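PDB 3PWX: putative flagellar hook-associated protein from Vibrio parahaemolyticus, which probably serves as a structural subunit of the bacterial flagellum, as a member of the flagellin family found at the junction of hook and filament. Local coordinates for residues A[13-16]-A[17-20]; A[28-31]-A[32-36]; A[77-80]-A[81-84]; A[155-158]-A[159-162]. All coordinates share one frame; numbering follows the deposited sequence.

How the contacts relate
All four contacts are local, between side chains three or four residues apart on helices of one elongated, mostly helical chain. Contacts 1 and 2 follow one another on helix 7-61, their centres about 23 Å apart, and both touch helix 172-223, contact 1 through Glu19 and Asn20. Contacts 3 and 4 lie beyond the chain's centre, on helix 71-89 and helix 154-166, with centres about 11 Å apart. These two touch directly: Arg82 NH2 forms a salt bridge of 2.8 Å with Asp159 OD1, and Leu78 CD2 packs against Ile158 CD1 at 3.7 Å. Contacts 1 and 4 are the farthest apart, their centres about 60 Å from each other. All lie away from His97, seen to bind magnesium in a structure of this protein.

Contact 1: A[13-16]-A[17-20]; sequences LLNL and EREN
Leu13 and Leu14 both meet the carboxylate of Glu17, each through a single methyl group. Leu13 CD2 lies 3.8 Å from Glu17 OE2, and Leu14 CD2 comes to 4.0 Å from Glu17 OE1, so each oxygen has a leucine methyl beside it. The glutamate crosses both leucines at a slant, its chain extended beyond CG (chi2 166°). One residue further on, Asn15 and Arg18 run side by side in the same direction, with Asn15 OD1 3.9 Å from Arg18 CD and the amide and guanidinium planes 21° apart. These pairs sit on two successive turns of helix 7-61, the long N-terminal helix of the flagellin-type bundle, where a coiled coil is predicted to begin. Beneath the side chains the i to i+4 backbone bonds set the spacing: Glu17 N donates to Leu13 O at 2.9 Å, and Asn20 N to Leu16 O at 2.8 Å. Asn20 CB also rests on that oxygen, at 3.2 Å. Further out, Asn20 ND2 is hydrogen-bonded to Asp219 OD1, while Glu19 touches Asn214 and Val218; through these two residues this part of the helix meets helix 172-223.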
loop_
_atom_site.group_PDB
_atom_site.type_symbol
_atom_site.label_atom_id
_atom_site.label_comp_id
_atom_site.label_asym_id
_atom_site.label_seq_id
_atom_site.Cartn_x
_atom_site.Cartn_y
_atom_site.Cartn_z
ATOM N N LEU A 13 18.064 -25.426 -5.858
ATOM C CA LEU A 13 17.415 -25.684 -4.584
ATOM C C LEU A 13 17.555 -24.505 -3.654
ATOM O O LEU A 13 16.581 -24.098 -3.029
ATOM C CB LEU A 13 17.923 -26.951 -3.902
ATOM C CG LEU A 13 16.928 -27.462 -2.847
ATOM C CD1 LEU A 13 16.051 -28.581 -3.418
ATOM C CD2 LEU A 13 17.654 -27.916 -1.583
ATOM N N LEU A 14 18.752 -23.943 -3.609
ATOM C CA LEU A 14 19.039 -22.821 -2.757
ATOM C C LEU A 14 18.226 -21.612 -3.131
ATOM O O LEU A 14 17.760 -20.878 -2.257
ATOM C CB LEU A 14 20.522 -22.489 -2.774
ATOM C CG LEU A 14 21.466 -23.474 -2.090
ATOM C CD1 LEU A 14 22.849 -23.337 -2.708
ATOM C CD2 LEU A 14 21.551 -23.262 -0.612
ATOM N N ASN A 15 18.027 -21.388 -4.414
ATOM C CA ASN A 15 17.116 -20.308 -4.783
ATOM C C ASN A 15 15.633 -20.568 -4.561
ATOM O O ASN A 15 14.879 -19.639 -4.340
ATOM C CB ASN A 15 17.427 -19.712 -6.141
ATOM C CG ASN A 15 18.599 -18.770 -6.063
ATOM O OD1 ASN A 15 18.526 -17.740 -5.352
ATOM N ND2 ASN A 15 19.701 -19.124 -6.700
ATOM N N LEU A 16 15.219 -21.823 -4.592
ATOM C CA LEU A 16 13.878 -22.121 -4.118
ATOM C C LEU A 16 13.755 -21.914 -2.586
ATOM O O LEU A 16 12.736 -21.431 -2.124
ATOM C CB LEU A 16 13.415 -23.502 -4.557
ATOM C CG LEU A 16 13.373 -23.806 -6.065
ATOM C CD1 LEU A 16 13.327 -25.309 -6.285
ATOM C CD2 LEU A 16 12.217 -23.124 -6.805
ATOM N N GLU A 17 14.795 -22.223 -1.811
ATOM C CA GLU A 17 14.742 -21.991 -0.384
ATOM C C GLU A 17 14.563 -20.506 -0.059
ATOM O O GLU A 17 13.708 -20.140 0.795
ATOM C CB GLU A 17 15.970 -22.526 0.335
ATOM C CG GLU A 17 15.819 -23.895 0.980
ATOM C CD GLU A 17 17.186 -24.543 1.396
ATOM O OE1 GLU A 17 18.241 -23.834 1.534
ATOM O OE2 GLU A 17 17.220 -25.792 1.558
ATOM N N ARG A 18 15.379 -19.674 -0.716
ATOM C CA ARG A 18 15.340 -18.217 -0.564
ATOM C C ARG A 18 14.007 -17.609 -1.020
ATOM O O ARG A 18 13.554 -16.636 -0.423
ATOM C CB ARG A 18 16.472 -17.572 -1.325
ATOM C CG ARG A 18 16.331 -16.083 -1.511
ATOM C CD ARG A 18 17.529 -15.548 -2.306
ATOM N NE ARG A 18 17.804 -14.125 -2.079
ATOM C CZ ARG A 18 18.988 -13.542 -2.281
ATOM N NH1 ARG A 18 20.046 -14.243 -2.667
ATOM N NH2 ARG A 18 19.139 -12.251 -2.045
ATOM N N GLU A 19 13.398 -18.167 -2.068
ATOM C CA GLU A 19 12.084 -17.715 -2.515
ATOM C C GLU A 19 11.011 -18.185 -1.537
ATOM O O GLU A 19 10.081 -17.445 -1.213
ATOM C CB GLU A 19 11.771 -18.170 -3.942
ATOM C CG GLU A 19 10.421 -17.621 -4.501
ATOM C CD GLU A 19 10.086 -18.096 -5.939
ATOM O OE1 GLU A 19 10.990 -18.658 -6.658
ATOM O OE2 GLU A 19 8.913 -17.889 -6.366
ATOM N N ASN A 20 11.154 -19.405 -1.043
ATOM C CA ASN A 20 10.275 -19.917 -0.000
ATOM C C ASN A 20 10.329 -19.085 1.278
ATOM O O ASN A 20 9.300 -18.747 1.842
ATOM C CB ASN A 20 10.599 -21.382 0.266
ATOM C CG ASN A 20 9.395 -22.189 0.584
ATOM O OD1 ASN A 20 8.509 -21.747 1.323
ATOM N ND2 ASN A 20 9.342 -23.394 0.045
#

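Contact 2: A[28-31]-A[32-36]; sequences SNIA and NLKTT
One face of the Asn32 amide rests on Ser28 O, 3.3 Å from Asn32 CG and 3.1 Å from Asn32 ND2. Because this oxygen lies well out of the amide plane, the ND2 approach is too poorly angled for a hydrogen bond; the bond to it comes instead from Asn32 N, which stands 40° out of the carbonyl plane. Ser28 OG lies under the same face of the amide, 3.6 Å from Asn32 ND2. Asn32 CG is turned to the backbone N side (chi1 -68°), which folds the amide back along the preceding turn.

Two threonines then bond to the carbonyls one turn before them. Thr35 N and Thr35 OG1, each 3.2 Å from Ala31 O, reach it from opposite faces of its plane. Thr36 repeats the pattern on Asn32 O, with OG1 at 3.0 Å, so each oxygen is gripped by a backbone and a side-chain donor of the same residue.

Lys34 sends its CG to within 3.1 Å of Ile30 O, and its ammonium group forms a salt bridge with Asp205. Ile30 packs on Leu204 and Met207, also of helix 172-223, and on Val130, while Leu33 touches Val128 of strand 127-131; Asn29 ND2 bonds to Thr129 O. A polar, solvent-facing side bearing Asn32 and Thr35, set against a buried side of Ile30 and Leu33, is the pattern of an amphipathic helix in a flagellin-type bundle, here within a predicted coiled coil.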
loop_
_atom_site.group_PDB
_atom_site.type_symbol
_atom_site.label_atom_id
_atom_site.label_comp_id
_atom_site.label_asym_id
_atom_site.label_seq_id
_atom_site.Cartn_x
_atom_site.Cartn_y
_atom_site.Cartn_z
ATOM N N SER A 28 3.965 -13.666 7.022
ATOM C CA SER A 28 4.108 -13.236 8.406
ATOM C C SER A 28 3.800 -11.761 8.585
ATOM O O SER A 28 3.314 -11.378 9.638
ATOM C CB SER A 28 5.492 -13.541 8.949
ATOM O OG SER A 28 5.656 -12.885 10.181
ATOM N N ASN A 29 4.071 -10.932 7.575
ATOM C CA ASN A 29 3.726 -9.511 7.623
ATOM C C ASN A 29 2.224 -9.370 7.573
ATOM O O ASN A 29 1.636 -8.579 8.326
ATOM C CB ASN A 29 4.343 -8.775 6.437
ATOM C CG ASN A 29 5.843 -8.579 6.589
ATOM O OD1 ASN A 29 6.439 -8.939 7.617
ATOM N ND2 ASN A 29 6.477 -8.002 5.545
ATOM N N ILE A 30 1.596 -10.158 6.702
ATOM C CA ILE A 30 0.157 -10.135 6.544
ATOM C C ILE A 30 -0.644 -10.642 7.803
ATOM O O ILE A 30 -1.577 -9.971 8.277
ATOM C CB ILE A 30 -0.222 -10.949 5.332
ATOM C CG1 ILE A 30 0.503 -10.397 4.092
ATOM C CG2 ILE A 30 -1.731 -11.024 5.159
ATOM C CD1 ILE A 30 0.038 -11.098 2.820
ATOM N N ALA A 31 -0.300 -11.803 8.349
ATOM C CA ALA A 31 -0.859 -12.211 9.630
ATOM C C ALA A 31 -0.600 -11.092 10.670
ATOM O O ALA A 31 -1.466 -10.768 11.462
ATOM C CB ALA A 31 -0.268 -13.537 10.093
ATOM N N ASN A 32 0.589 -10.482 10.683
ATOM C CA ASN A 32 0.756 -9.472 11.738
ATOM C C ASN A 32 -0.072 -8.252 11.493
ATOM O O ASN A 32 -0.551 -7.612 12.438
ATOM C CB ASN A 32 2.201 -9.172 12.059
ATOM C CG ASN A 32 2.868 -10.354 12.724
ATOM O OD1 ASN A 32 2.222 -11.068 13.478
ATOM N ND2 ASN A 32 4.156 -10.574 12.458
ATOM N N LEU A 33 -0.314 -7.950 10.228
ATOM C CA LEU A 33 -1.070 -6.743 9.928
ATOM C C LEU A 33 -2.565 -6.985 10.307
ATOM O O LEU A 33 -3.220 -6.119 10.898
ATOM C CB LEU A 33 -0.838 -6.274 8.480
ATOM C CG LEU A 33 -1.656 -5.086 7.974
ATOM C CD1 LEU A 33 -1.611 -3.886 8.948
ATOM C CD2 LEU A 33 -1.190 -4.681 6.595
ATOM N N LYS A 34 -3.050 -8.195 10.039
ATOM C CA LYS A 34 -4.410 -8.569 10.373
ATOM C C LYS A 34 -4.667 -8.453 11.863
ATOM O O LYS A 34 -5.794 -8.120 12.316
ATOM C CB LYS A 34 -4.699 -9.988 9.936
ATOM C CG LYS A 34 -4.689 -10.186 8.419
ATOM C CD LYS A 34 -5.398 -11.455 8.032
ATOM C CE LYS A 34 -6.881 -11.303 8.465
ATOM N NZ LYS A 34 -7.817 -11.782 7.379
ATOM N N THR A 35 -3.624 -8.751 12.628
ATOM C CA THR A 35 -3.727 -8.715 14.068
ATOM C C THR A 35 -3.857 -7.312 14.576
ATOM O O THR A 35 -4.570 -7.061 15.506
ATOM C CB THR A 35 -2.495 -9.306 14.716
ATOM O OG1 THR A 35 -2.544 -10.720 14.513
ATOM C CG2 THR A 35 -2.503 -8.985 16.249
ATOM N N THR A 36 -3.145 -6.412 13.945
ATOM C CA THR A 36 -3.076 -5.020 14.324
ATOM C C THR A 36 -4.350 -4.387 13.855
ATOM O O THR A 36 -4.889 -3.507 14.520
ATOM C CB THR A 36 -1.928 -4.443 13.532
ATOM O OG1 THR A 36 -0.736 -5.054 14.023
ATOM C CG2 THR A 36 -1.833 -2.951 13.670
#

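Contact 3: A[77-80]-A[81-84]; sequences ELKS and YRDS
Tyr81 and Glu77, one turn apart on helix 71-89, pack along the surface of an amphipathic helix in the flagellin-type bundle. Among the backbone bonds, Tyr81 N donates to Glu77 O at 3.2 Å, and Arg82 N to Leu78 O at 2.9 Å. In the aromatic contact the ring atom Tyr81 CD2 comes within 3.0 Å of the same Glu77 O, approached obliquely. The Glu77 carboxylate is brought round by a bend at chi2 (-93°); the two side chains cross at a slant, Glu77 OE1 4.1 Å from Tyr81 CE2, with carboxylate and ring planes 28° apart. Tyr81 also rests on Ser53 and Met54 of helix 7-61, while Leu78 is buried against Met54 and Ile57.

The charged contacts centre on Arg82. It grips a single oxygen of its neighbour side-on: NE and NH1 both donate to Asp83 OD1, NH1 at 2.9 Å, and the oxygen lies in the guanidinium plane. With NH2 salt-bridged to Asp159 of helix 154-166, the arginine joins two acids, which would fix its rotation. Lys79 lies alongside and sets its CG 3.5 Å above one face of the Arg82 guanidinium, offset toward the rim.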
loop_
_atom_site.group_PDB
_atom_site.type_symbol
_atom_site.label_atom_id
_atom_site.label_comp_id
_atom_site.label_asym_id
_atom_site.label_seq_id
_atom_site.Cartn_x
_atom_site.Cartn_y
_atom_site.Cartn_z
ATOM N N GLU A 77 -23.414 10.074 33.265
ATOM C CA GLU A 77 -23.322 9.038 32.245
ATOM C C GLU A 77 -22.806 9.566 30.894
ATOM O O GLU A 77 -22.067 8.847 30.198
ATOM C CB GLU A 77 -24.626 8.257 32.111
ATOM C CG GLU A 77 -24.882 7.254 33.250
ATOM C CD GLU A 77 -24.376 5.839 32.916
ATOM O OE1 GLU A 77 -23.140 5.654 32.721
ATOM O OE2 GLU A 77 -25.224 4.910 32.848
ATOM N N LEU A 78 -23.148 10.817 30.549
ATOM C CA LEU A 78 -22.541 11.466 29.377
ATOM C C LEU A 78 -21.049 11.587 29.546
ATOM O O LEU A 78 -20.290 11.114 28.667
ATOM C CB LEU A 78 -23.123 12.829 29.049
ATOM C CG LEU A 78 -24.495 12.848 28.372
ATOM C CD1 LEU A 78 -25.004 14.291 28.358
ATOM C CD2 LEU A 78 -24.524 12.204 26.942
ATOM N N LYS A 79 -20.624 12.150 30.670
ATOM C CA LYS A 79 -19.212 12.224 30.980
ATOM C C LYS A 79 -18.514 10.872 30.957
ATOM O O LYS A 79 -17.367 10.829 30.622
ATOM C CB LYS A 79 -18.954 12.929 32.305
ATOM C CG LYS A 79 -19.041 14.468 32.272
ATOM C CD LYS A 79 -18.909 15.030 33.717
ATOM C CE LYS A 79 -19.174 16.534 33.798
ATOM N NZ LYS A 79 -19.179 17.087 35.217
ATOM N N SER A 80 -19.204 9.782 31.284
ATOM C CA SER A 80 -18.626 8.434 31.211
ATOM C C SER A 80 -18.272 7.972 29.836
ATOM O O SER A 80 -17.158 7.482 29.635
ATOM C CB SER A 80 -19.557 7.380 31.751
ATOM O OG SER A 80 -18.990 6.912 32.932
ATOM N N TYR A 81 -19.234 8.097 28.923
ATOM C CA TYR A 81 -19.062 7.720 27.519
ATOM C C TYR A 81 -18.075 8.666 26.817
ATOM O O TYR A 81 -17.256 8.228 26.026
ATOM C CB TYR A 81 -20.426 7.615 26.809
ATOM C CG TYR A 81 -21.317 6.531 27.434
ATOM C CD1 TYR A 81 -20.911 5.197 27.399
ATOM C CD2 TYR A 81 -22.510 6.834 28.079
ATOM C CE1 TYR A 81 -21.673 4.179 27.944
ATOM C CE2 TYR A 81 -23.302 5.800 28.659
ATOM C CZ TYR A 81 -22.853 4.468 28.559
ATOM O OH TYR A 81 -23.502 3.393 29.063
ATOM N N ARG A 82 -18.129 9.940 27.190
ATOM C CA ARG A 82 -17.151 10.899 26.793
ATOM C C ARG A 82 -15.741 10.442 27.154
ATOM O O ARG A 82 -14.867 10.425 26.273
ATOM C CB ARG A 82 -17.446 12.271 27.367
ATOM C CG ARG A 82 -16.473 13.354 26.906
ATOM C CD ARG A 82 -16.500 14.528 27.871
ATOM N NE ARG A 82 -15.856 14.171 29.140
ATOM C CZ ARG A 82 -15.861 14.942 30.233
ATOM N NH1 ARG A 82 -15.291 14.520 31.352
ATOM N NH2 ARG A 82 -16.486 16.108 30.211
ATOM N N ASP A 83 -15.528 9.986 28.380
ATOM C CA ASP A 83 -14.165 9.652 28.793
ATOM C C ASP A 83 -13.709 8.392 28.136
ATOM O O ASP A 83 -12.611 8.327 27.595
ATOM C CB ASP A 83 -14.060 9.497 30.302
ATOM C CG ASP A 83 -14.271 10.806 31.048
ATOM O OD1 ASP A 83 -14.317 11.895 30.424
ATOM O OD2 ASP A 83 -14.401 10.724 32.295
ATOM N N SER A 84 -14.581 7.399 28.159
ATOM C CA SER A 84 -14.398 6.135 27.471
ATOM C C SER A 84 -14.034 6.263 25.947
ATOM O O SER A 84 -13.269 5.456 25.393
ATOM C CB SER A 84 -15.656 5.302 27.727
ATOM O OG SER A 84 -15.839 4.281 26.760
#

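Contact 4: A[155-158]-A[159-162]; sequences LNQI and DALI
Ile158 O receives Ile162 N in a hydrogen bond of 2.9 Å, and Leu161 N adds a weak one of 3.2 Å to the same oxygen. The turn belongs to helix 154-166, a short helix that packs on the long helices of the flagellin-type bundle. Its other backbone bonds are routine, for example Ala160 N to Asn156 O at 3.0 Å, although Asp159 N to Leu155 O is weak and stretched to 3.4 Å.

The polar side chains look outward to other parts of the fold. Asp159 splits its carboxylate, OD1 forming a salt bridge with Arg82 and OD2 with Lys112, so two cations would probably favour its negative charge. Gln157 NE2 bonds to Glu175 and Ser179 on helix 172-223, and Asn156 OD1 accepts from Tyr117 N.

The apolar side chains pack between helices: Ile158 meets Met54 and Val58, and Leu161 meets Val58 and Val176. Ile158 CG1 lies on the far side from the backbone N, next to the carbonyl carbon (chi1 -164°), which sends CD1 forward to Leu161. There the two chains meet at a slant through one methyl each, Ile158 CD1 lying 4.0 Å from Leu161 CD2, while Ile162 CG1 sits 3.2 Å from Ile158 O.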
loop_
_atom_site.group_PDB
_atom_site.type_symbol
_atom_site.label_atom_id
_atom_site.label_comp_id
_atom_site.label_asym_id
_atom_site.label_seq_id
_atom_site.Cartn_x
_atom_site.Cartn_y
_atom_site.Cartn_z
ATOM N N LEU A 155 -16.428 15.627 21.155
ATOM C CA LEU A 155 -16.204 15.690 22.594
ATOM C C LEU A 155 -16.355 17.107 23.118
ATOM O O LEU A 155 -16.800 17.326 24.230
ATOM C CB LEU A 155 -14.866 15.071 22.970
ATOM C CG LEU A 155 -14.766 13.562 22.694
ATOM C CD1 LEU A 155 -13.434 12.988 23.196
ATOM C CD2 LEU A 155 -15.915 12.741 23.270
ATOM N N ASN A 156 -16.012 18.081 22.291
ATOM C CA ASN A 156 -16.300 19.451 22.649
ATOM C C ASN A 156 -17.795 19.744 22.593
ATOM O O ASN A 156 -18.302 20.461 23.434
ATOM C CB ASN A 156 -15.464 20.392 21.798
ATOM C CG ASN A 156 -13.989 20.325 22.203
ATOM O OD1 ASN A 156 -13.711 20.064 23.377
ATOM N ND2 ASN A 156 -13.044 20.501 21.249
ATOM N N GLN A 157 -18.506 19.142 21.635
ATOM C CA GLN A 157 -19.872 19.465 21.453
ATOM C C GLN A 157 -20.654 18.846 22.604
ATOM O O GLN A 157 -21.645 19.416 23.061
ATOM C CB GLN A 157 -20.363 18.937 20.125
ATOM C CG GLN A 157 -21.891 19.107 19.894
ATOM C CD GLN A 157 -22.270 20.564 19.910
ATOM O OE1 GLN A 157 -21.605 21.380 19.262
ATOM N NE2 GLN A 157 -23.328 20.907 20.638
ATOM N N ILE A 158 -20.190 17.694 23.088
ATOM C CA ILE A 158 -20.901 17.004 24.155
ATOM C C ILE A 158 -20.775 17.859 25.444
ATOM O O ILE A 158 -21.722 17.902 26.257
ATOM C CB ILE A 158 -20.483 15.495 24.344
ATOM C CG1 ILE A 158 -21.510 14.731 25.193
ATOM C CG2 ILE A 158 -19.165 15.384 25.074
ATOM C CD1 ILE A 158 -23.090 14.880 24.782
ATOM N N ASP A 159 -19.625 18.546 25.580
ATOM C CA ASP A 159 -19.387 19.439 26.739
ATOM C C ASP A 159 -20.242 20.699 26.683
ATOM O O ASP A 159 -20.755 21.133 27.706
ATOM C CB ASP A 159 -17.873 19.772 26.931
ATOM C CG ASP A 159 -17.135 18.699 27.767
ATOM O OD1 ASP A 159 -17.799 17.771 28.306
ATOM O OD2 ASP A 159 -15.902 18.771 27.906
ATOM N N ALA A 160 -20.408 21.269 25.484
ATOM C CA ALA A 160 -21.397 22.345 25.277
ATOM C C ALA A 160 -22.865 21.911 25.645
ATOM O O ALA A 160 -23.700 22.721 26.086
ATOM C CB ALA A 160 -21.330 22.888 23.857
ATOM N N LEU A 161 -23.156 20.631 25.445
ATOM C CA LEU A 161 -24.456 20.125 25.773
ATOM C C LEU A 161 -24.578 19.963 27.290
ATOM O O LEU A 161 -25.559 20.369 27.851
ATOM C CB LEU A 161 -24.794 18.834 25.003
ATOM C CG LEU A 161 -26.186 18.366 25.481
ATOM C CD1 LEU A 161 -27.301 19.228 24.883
ATOM C CD2 LEU A 161 -26.446 16.916 25.251
ATOM N N ILE A 162 -23.562 19.404 27.938
ATOM C CA ILE A 162 -23.479 19.278 29.394
ATOM C C ILE A 162 -23.660 20.626 30.129
ATOM O O ILE A 162 -24.305 20.702 31.159
ATOM C CB ILE A 162 -22.129 18.615 29.797
ATOM C CG1 ILE A 162 -22.121 17.139 29.364
ATOM C CG2 ILE A 162 -21.852 18.814 31.305
ATOM C CD1 ILE A 162 -20.827 16.398 29.525
#